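Local atomic coordinates of glycosyl transferase (Staphylococcus aureus, PDB entry 5U02), a protein that belongs to the glycosyl transferases and joins a helical linker domain to two beta-rich C-terminal domains of the E-set clan. Residues T257-K262 against S268-A273; H180-P185 against K211-F216. All blocks are in the same frame, centred on the assembly; numbering follows the deposited sequence.

Contact 1. Residues T257-K262 against S268-A273; sequences TPYFTK and SLYFTA
The ring of Tyr-259 reaches toward the strand opposite and brings CE1 to 3.5 Å from Tyr-270 CB, the two side chains crossing at a slant. It gets there because CG sits between the backbone N and the carbonyl carbon (chi1 68°), a turn that swings the ring toward the partner strand edge first, with the peptide N of Tyr-270 and the carbonyl O of Thr-257 in the ring plane. At the phenol end, Ser-268 CB lies 3.8 Å from Tyr-259 CZ. Underneath is an antiparallel beta hairpin of strands 252-260 and 267-274, in which a non-hydrogen-bonded pair, Pro-258 with Leu-269, separates two hydrogen-bonded ones. Thr-257 N reaches Tyr-270 O at 2.8 Å, and the return bond from Tyr-270 N to Thr-257 O measures 2.9 Å; Tyr-259 and Ser-268 exchange bonds in the same way. At its non-hydrogen-bonded position the proline loses no cross-strand bond by lacking an N-H, and its CA-H contacts Ser-268 O, 3.4 Å from Pro-258 CA. The side chains of Pro-258 and Leu-269 meet more lightly, CB to CD2 at 4.2 Å, but on the buried face, where Phe-144 and Phe-146 also pack on the proline. The tyrosine face is the more open one: Tyr-270, its CG anti to the backbone N (chi1 -169°), carries its ring away from strand 257-260, and both tyrosines remain partly exposed.

Contact 2. Residues H180-P185 against K211-F216; sequences HTMYVP and KIWDVF
A Met-aromatic contact between Met-182 and Trp-213 joins two strands of the first C-terminal beta domain that are not direct neighbours. Strands 181-190 and 212-221 both pair antiparallel with strand 168-175, so they flank it and run in the same sense; the closest pair of CA atoms, those of Thr-181 and Trp-213, is 8.4 Å apart. Side chains therefore bridge the gap. Met-182, its CB directed toward the tryptophan's strand, extends through chi2 and then bends at its thioether (chi3 -114°), which sets the terminal methyl over one face of the indole: CE is 3.5 Å from the centroid of the six-membered ring of Trp-213 and only 5° off its normal, a CH-pi contact. The sulfur stands above the same ring but farther off, with SD 5.0 Å from that centroid. The far corner of the indole meets the residue just before the other strand, where His-180 CB approaches Trp-213 CH2 obliquely at 3.9 Å while the imidazole leads away. At the ring edge, near its plane, Thr-181 N is 4.0 Å from Trp-213 CZ3. A hydrogen bond from Trp-213 NE1 to Leu-207 O helps fix the rotation of the indole, and Leu-207 also touches Met-182. His-180 and Thr-181 pack on Asn-191 of the second subunit. Since the contact is buried and made without polar bonds, its cohesion probably comes mainly from dispersion and the burial of apolar surface, perhaps aided by methyl hydrogens that the adjoining sulfur makes slightly positive, facing the electron-rich indole.

Overall arrangement
Contacts 1 and 2 share one antiparallel sheet, with centres 12 Å apart and strands 267-274 and 212-221 side by side. Their join is polar and short: Leu-269 N lies 2.7 Å from Trp-213 O, probably a hydrogen bond, so the residue whose ring carries contact 2 also holds the hairpin of contact 1 by its backbone. Beside it, Ser-268 OG is hydrogen-bonded to Asp-214 OD1 at 2.6 Å, a carboxylate oxygen that also makes salt bridges with Arg-176 and Arg-229. A bound imidazole, probably carried over from the crystallisation solution, lies about 3 Å from the side chain of Tyr-270. Contact 2 is the more buried, and of the two only contact 2 is touched by another subunit.

Contact 1. Residues T257-K262 against S268-A273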
loop_
_atom_site.group_PDB
_atom_site.type_symbol
_atom_site.label_atom_id
_atom_site.label_comp_id
_atom_site.label_asym_id
_atom_site.label_seq_id
_atom_site.Cartn_x
_atom_site.Cartn_y
_atom_site.Cartn_z
ATOM N N THR A 257 4.821 22.219 -13.631
ATOM C CA THR A 257 3.860 22.559 -14.681
ATOM C C THR A 257 3.384 21.297 -15.377
ATOM O O THR A 257 4.162 20.679 -16.129
ATOM C CB THR A 257 4.491 23.513 -15.699
ATOM O OG1 THR A 257 4.999 24.674 -15.028
ATOM C CG2 THR A 257 3.467 23.947 -16.745
ATOM N N PRO A 258 2.146 20.858 -15.158
ATOM C CA PRO A 258 1.592 19.792 -15.997
ATOM C C PRO A 258 1.401 20.284 -17.419
ATOM O O PRO A 258 1.098 21.456 -17.660
ATOM C CB PRO A 258 0.244 19.471 -15.336
ATOM C CG PRO A 258 0.359 20.009 -13.938
ATOM C CD PRO A 258 1.243 21.217 -14.051
ATOM N N TYR A 259 1.585 19.373 -18.370
ATOM C CA TYR A 259 1.369 19.696 -19.773
ATOM C C TYR A 259 1.220 18.395 -20.540
ATOM O O TYR A 259 1.440 17.305 -20.004
ATOM C CB TYR A 259 2.513 20.543 -20.344
ATOM C CG TYR A 259 3.814 19.781 -20.435
ATOM C CD1 TYR A 259 4.566 19.526 -19.297
ATOM C CD2 TYR A 259 4.292 19.312 -21.650
ATOM C CE1 TYR A 259 5.760 18.814 -19.362
ATOM C CE2 TYR A 259 5.486 18.604 -21.727
ATOM C CZ TYR A 259 6.217 18.359 -20.583
ATOM O OH TYR A 259 7.402 17.654 -20.681
ATOM N N PHE A 260 0.854 18.527 -21.811
ATOM C CA PHE A 260 0.563 17.397 -22.677
ATOM C C PHE A 260 1.535 17.397 -23.844
ATOM O O PHE A 260 1.797 18.446 -24.442
ATOM C CB PHE A 260 -0.887 17.454 -23.161
ATOM C CG PHE A 260 -1.886 17.403 -22.041
ATOM C CD1 PHE A 260 -2.265 16.189 -21.489
ATOM C CD2 PHE A 260 -2.416 18.567 -21.512
ATOM C CE1 PHE A 260 -3.171 16.140 -20.440
ATOM C CE2 PHE A 260 -3.326 18.523 -20.472
ATOM C CZ PHE A 260 -3.707 17.308 -19.936
ATOM N N THR A 261 2.069 16.222 -24.157
ATOM C CA THR A 261 3.144 16.120 -25.126
ATOM C C THR A 261 2.621 16.319 -26.543
ATOM O O THR A 261 1.447 16.093 -26.846
ATOM C CB THR A 261 3.847 14.767 -25.013
ATOM O OG1 THR A 261 2.895 13.710 -25.202
ATOM C CG2 THR A 261 4.505 14.628 -23.648
ATOM N N LYS A 262 3.531 16.739 -27.419
ATOM C CA LYS A 262 3.163 17.094 -28.781
ATOM C C LYS A 262 2.860 15.862 -29.625
ATOM O O LYS A 262 1.909 15.867 -30.415
ATOM C CB LYS A 262 4.285 17.907 -29.421
ATOM C CG LYS A 262 3.847 18.692 -30.628
ATOM C CD LYS A 262 2.708 19.610 -30.238
ATOM C CE LYS A 262 2.201 20.402 -31.417
ATOM N NZ LYS A 262 0.861 20.974 -31.120
ATOM N N SER A 268 2.613 15.040 -18.834
ATOM C CA SER A 268 3.916 15.008 -18.190
ATOM C C SER A 268 4.012 16.170 -17.211
ATOM O O SER A 268 3.149 17.051 -17.174
ATOM C CB SER A 268 5.047 15.065 -19.224
ATOM O OG SER A 268 5.000 13.947 -20.094
ATOM N N LEU A 269 5.069 16.165 -16.402
ATOM C CA LEU A 269 5.314 17.211 -15.415
ATOM C C LEU A 269 6.652 17.876 -15.705
ATOM O O LEU A 269 7.684 17.200 -15.781
ATOM C CB LEU A 269 5.303 16.645 -13.993
ATOM C CG LEU A 269 4.097 15.765 -13.647
ATOM C CD1 LEU A 269 4.157 15.291 -12.205
ATOM C CD2 LEU A 269 2.799 16.509 -13.913
ATOM N N TYR A 270 6.633 19.199 -15.855
ATOM C CA TYR A 270 7.833 19.986 -16.112
ATOM C C TYR A 270 8.237 20.701 -14.829
ATOM O O TYR A 270 7.431 21.438 -14.245
ATOM C CB TYR A 270 7.588 20.985 -17.244
ATOM C CG TYR A 270 8.829 21.665 -17.777
ATOM C CD1 TYR A 270 9.693 21.003 -18.638
ATOM C CD2 TYR A 270 9.120 22.983 -17.443
ATOM C CE1 TYR A 270 10.826 21.631 -19.139
ATOM C CE2 TYR A 270 10.251 23.617 -17.937
ATOM C CZ TYR A 270 11.094 22.937 -18.781
ATOM O OH TYR A 270 12.211 23.568 -19.272
ATOM N N PHE A 271 9.480 20.486 -14.400
ATOM C CA PHE A 271 10.026 21.047 -13.168
ATOM C C PHE A 271 11.245 21.893 -13.511
ATOM O O PHE A 271 12.225 21.378 -14.064
ATOM C CB PHE A 271 10.397 19.932 -12.187
ATOM C CG PHE A 271 10.873 20.425 -10.850
ATOM C CD1 PHE A 271 9.970 20.875 -9.903
ATOM C CD2 PHE A 271 12.226 20.428 -10.536
ATOM C CE1 PHE A 271 10.404 21.329 -8.669
ATOM C CE2 PHE A 271 12.670 20.878 -9.299
ATOM C CZ PHE A 271 11.759 21.328 -8.362
ATOM N N THR A 272 11.187 23.186 -13.190
ATOM C CA THR A 272 12.278 24.089 -13.528
ATOM C C THR A 272 12.299 25.267 -12.561
ATOM O O THR A 272 11.292 25.606 -11.931
ATOM C CB THR A 272 12.170 24.591 -14.973
ATOM O OG1 THR A 272 13.423 25.163 -15.366
ATOM C CG2 THR A 272 11.082 25.648 -15.096
ATOM N N ALA A 273 13.470 25.891 -12.456
ATOM C CA ALA A 273 13.672 27.006 -11.542
ATOM C C ALA A 273 12.969 28.264 -12.037
ATOM O O ALA A 273 12.756 28.455 -13.237
ATOM C CB ALA A 273 15.165 27.290 -11.370
#

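Contact 2. Residues H180-P185 against K211-F216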
loop_
_atom_site.group_PDB
_atom_site.type_symbol
_atom_site.label_atom_id
_atom_site.label_comp_id
_atom_site.label_asym_id
_atom_site.label_seq_id
_atom_site.Cartn_x
_atom_site.Cartn_y
_atom_site.Cartn_z
ATOM N N HIS A 180 15.605 8.191 -13.961
ATOM C CA HIS A 180 15.057 8.290 -12.621
ATOM C C HIS A 180 13.556 8.033 -12.633
ATOM O O HIS A 180 12.874 8.201 -13.651
ATOM C CB HIS A 180 15.371 9.649 -11.997
ATOM C CG HIS A 180 16.837 9.956 -11.943
ATOM N ND1 HIS A 180 17.484 10.677 -12.925
ATOM C CD2 HIS A 180 17.785 9.620 -11.034
ATOM C CE1 HIS A 180 18.765 10.777 -12.617
ATOM N NE2 HIS A 180 18.975 10.144 -11.476
ATOM N N THR A 181 13.053 7.633 -11.469
ATOM C CA THR A 181 11.734 7.038 -11.377
ATOM C C THR A 181 11.117 7.414 -10.037
ATOM O O THR A 181 11.824 7.594 -9.044
ATOM C CB THR A 181 11.854 5.517 -11.572
ATOM O OG1 THR A 181 10.835 5.047 -12.462
ATOM C CG2 THR A 181 11.789 4.776 -10.247
ATOM N N MET A 182 9.798 7.578 -10.028
ATOM C CA MET A 182 9.047 7.766 -8.795
ATOM C C MET A 182 7.795 6.914 -8.872
ATOM O O MET A 182 7.152 6.849 -9.922
ATOM C CB MET A 182 8.663 9.237 -8.554
ATOM C CG MET A 182 9.831 10.162 -8.219
ATOM S SD MET A 182 9.270 11.785 -7.650
ATOM C CE MET A 182 9.840 12.834 -8.981
ATOM N N TYR A 183 7.461 6.253 -7.767
ATOM C CA TYR A 183 6.268 5.421 -7.674
ATOM C C TYR A 183 5.408 5.915 -6.524
ATOM O O TYR A 183 5.897 6.054 -5.397
ATOM C CB TYR A 183 6.630 3.948 -7.474
ATOM C CG TYR A 183 7.300 3.315 -8.672
ATOM C CD1 TYR A 183 6.551 2.844 -9.747
ATOM C CD2 TYR A 183 8.681 3.189 -8.731
ATOM C CE1 TYR A 183 7.163 2.263 -10.846
ATOM C CE2 TYR A 183 9.301 2.609 -9.821
ATOM C CZ TYR A 183 8.541 2.152 -10.877
ATOM O OH TYR A 183 9.168 1.580 -11.961
ATOM N N VAL A 184 4.140 6.177 -6.808
ATOM C CA VAL A 184 3.177 6.685 -5.836
ATOM C C VAL A 184 2.147 5.592 -5.575
ATOM O O VAL A 184 1.511 5.110 -6.521
ATOM C CB VAL A 184 2.494 7.968 -6.330
ATOM C CG1 VAL A 184 1.590 8.523 -5.244
ATOM C CG2 VAL A 184 3.528 8.990 -6.756
ATOM N N PRO A 185 1.945 5.178 -4.328
ATOM C CA PRO A 185 0.946 4.144 -4.039
ATOM C C PRO A 185 -0.475 4.641 -4.270
ATOM O O PRO A 185 -0.767 5.838 -4.255
ATOM C CB PRO A 185 1.175 3.825 -2.557
ATOM C CG PRO A 185 1.948 4.990 -2.022
ATOM C CD PRO A 185 2.753 5.527 -3.151
ATOM N N LYS A 211 14.153 17.434 -15.459
ATOM C CA LYS A 211 13.153 18.455 -15.747
ATOM C C LYS A 211 11.837 17.842 -16.207
ATOM O O LYS A 211 10.766 18.337 -15.846
ATOM C CB LYS A 211 13.677 19.430 -16.804
ATOM C CG LYS A 211 14.956 20.158 -16.407
ATOM C CD LYS A 211 14.851 21.658 -16.646
ATOM C CE LYS A 211 15.082 21.985 -18.110
ATOM N NZ LYS A 211 15.379 23.431 -18.344
ATOM N N ILE A 212 11.897 16.772 -16.997
ATOM C CA ILE A 212 10.715 16.176 -17.613
ATOM C C ILE A 212 10.398 14.863 -16.911
ATOM O O ILE A 212 11.234 13.953 -16.865
ATOM C CB ILE A 212 10.922 15.953 -19.120
ATOM C CG1 ILE A 212 11.228 17.279 -19.820
ATOM C CG2 ILE A 212 9.690 15.305 -19.724
ATOM C CD1 ILE A 212 11.660 17.115 -21.279
ATOM N N TRP A 213 9.178 14.761 -16.381
ATOM C CA TRP A 213 8.685 13.557 -15.723
ATOM C C TRP A 213 7.420 13.115 -16.448
ATOM O O TRP A 213 6.409 13.823 -16.427
ATOM C CB TRP A 213 8.410 13.809 -14.239
ATOM C CG TRP A 213 9.630 14.202 -13.450
ATOM C CD1 TRP A 213 10.104 15.468 -13.252
ATOM C CD2 TRP A 213 10.531 13.322 -12.758
ATOM N NE1 TRP A 213 11.242 15.429 -12.480
ATOM C CE2 TRP A 213 11.523 14.125 -12.164
ATOM C CE3 TRP A 213 10.590 11.936 -12.584
ATOM C CZ2 TRP A 213 12.562 13.590 -11.407
ATOM C CZ3 TRP A 213 11.630 11.405 -11.833
ATOM C CH2 TRP A 213 12.598 12.231 -11.254
ATOM N N ASP A 214 7.480 11.956 -17.096
ATOM C CA ASP A 214 6.335 11.432 -17.818
ATOM C C ASP A 214 5.522 10.526 -16.901
ATOM O O ASP A 214 6.077 9.832 -16.044
ATOM C CB ASP A 214 6.777 10.684 -19.079
ATOM C CG ASP A 214 7.668 11.536 -19.991
ATOM O OD1 ASP A 214 7.171 12.565 -20.483
ATOM O OD2 ASP A 214 8.816 11.132 -20.279
ATOM N N VAL A 215 4.202 10.554 -17.064
ATOM C CA VAL A 215 3.286 9.846 -16.170
ATOM C C VAL A 215 2.910 8.509 -16.796
ATOM O O VAL A 215 2.430 8.461 -17.935
ATOM C CB VAL A 215 2.034 10.687 -15.871
ATOM C CG1 VAL A 215 1.165 10.003 -14.823
ATOM C CG2 VAL A 215 2.430 12.086 -15.399
ATOM N N PHE A 216 3.134 7.427 -16.054
ATOM C CA PHE A 216 2.705 6.087 -16.423
ATOM C C PHE A 216 1.830 5.508 -15.316
ATOM O O PHE A 216 1.911 5.912 -14.151
ATOM C CB PHE A 216 3.896 5.139 -16.645
ATOM C CG PHE A 216 4.761 5.482 -17.828
ATOM C CD1 PHE A 216 5.639 6.548 -17.773
ATOM C CD2 PHE A 216 4.725 4.708 -18.979
ATOM C CE1 PHE A 216 6.448 6.851 -18.855
ATOM C CE2 PHE A 216 5.537 5.008 -20.063
ATOM C CZ PHE A 216 6.396 6.078 -20.000
#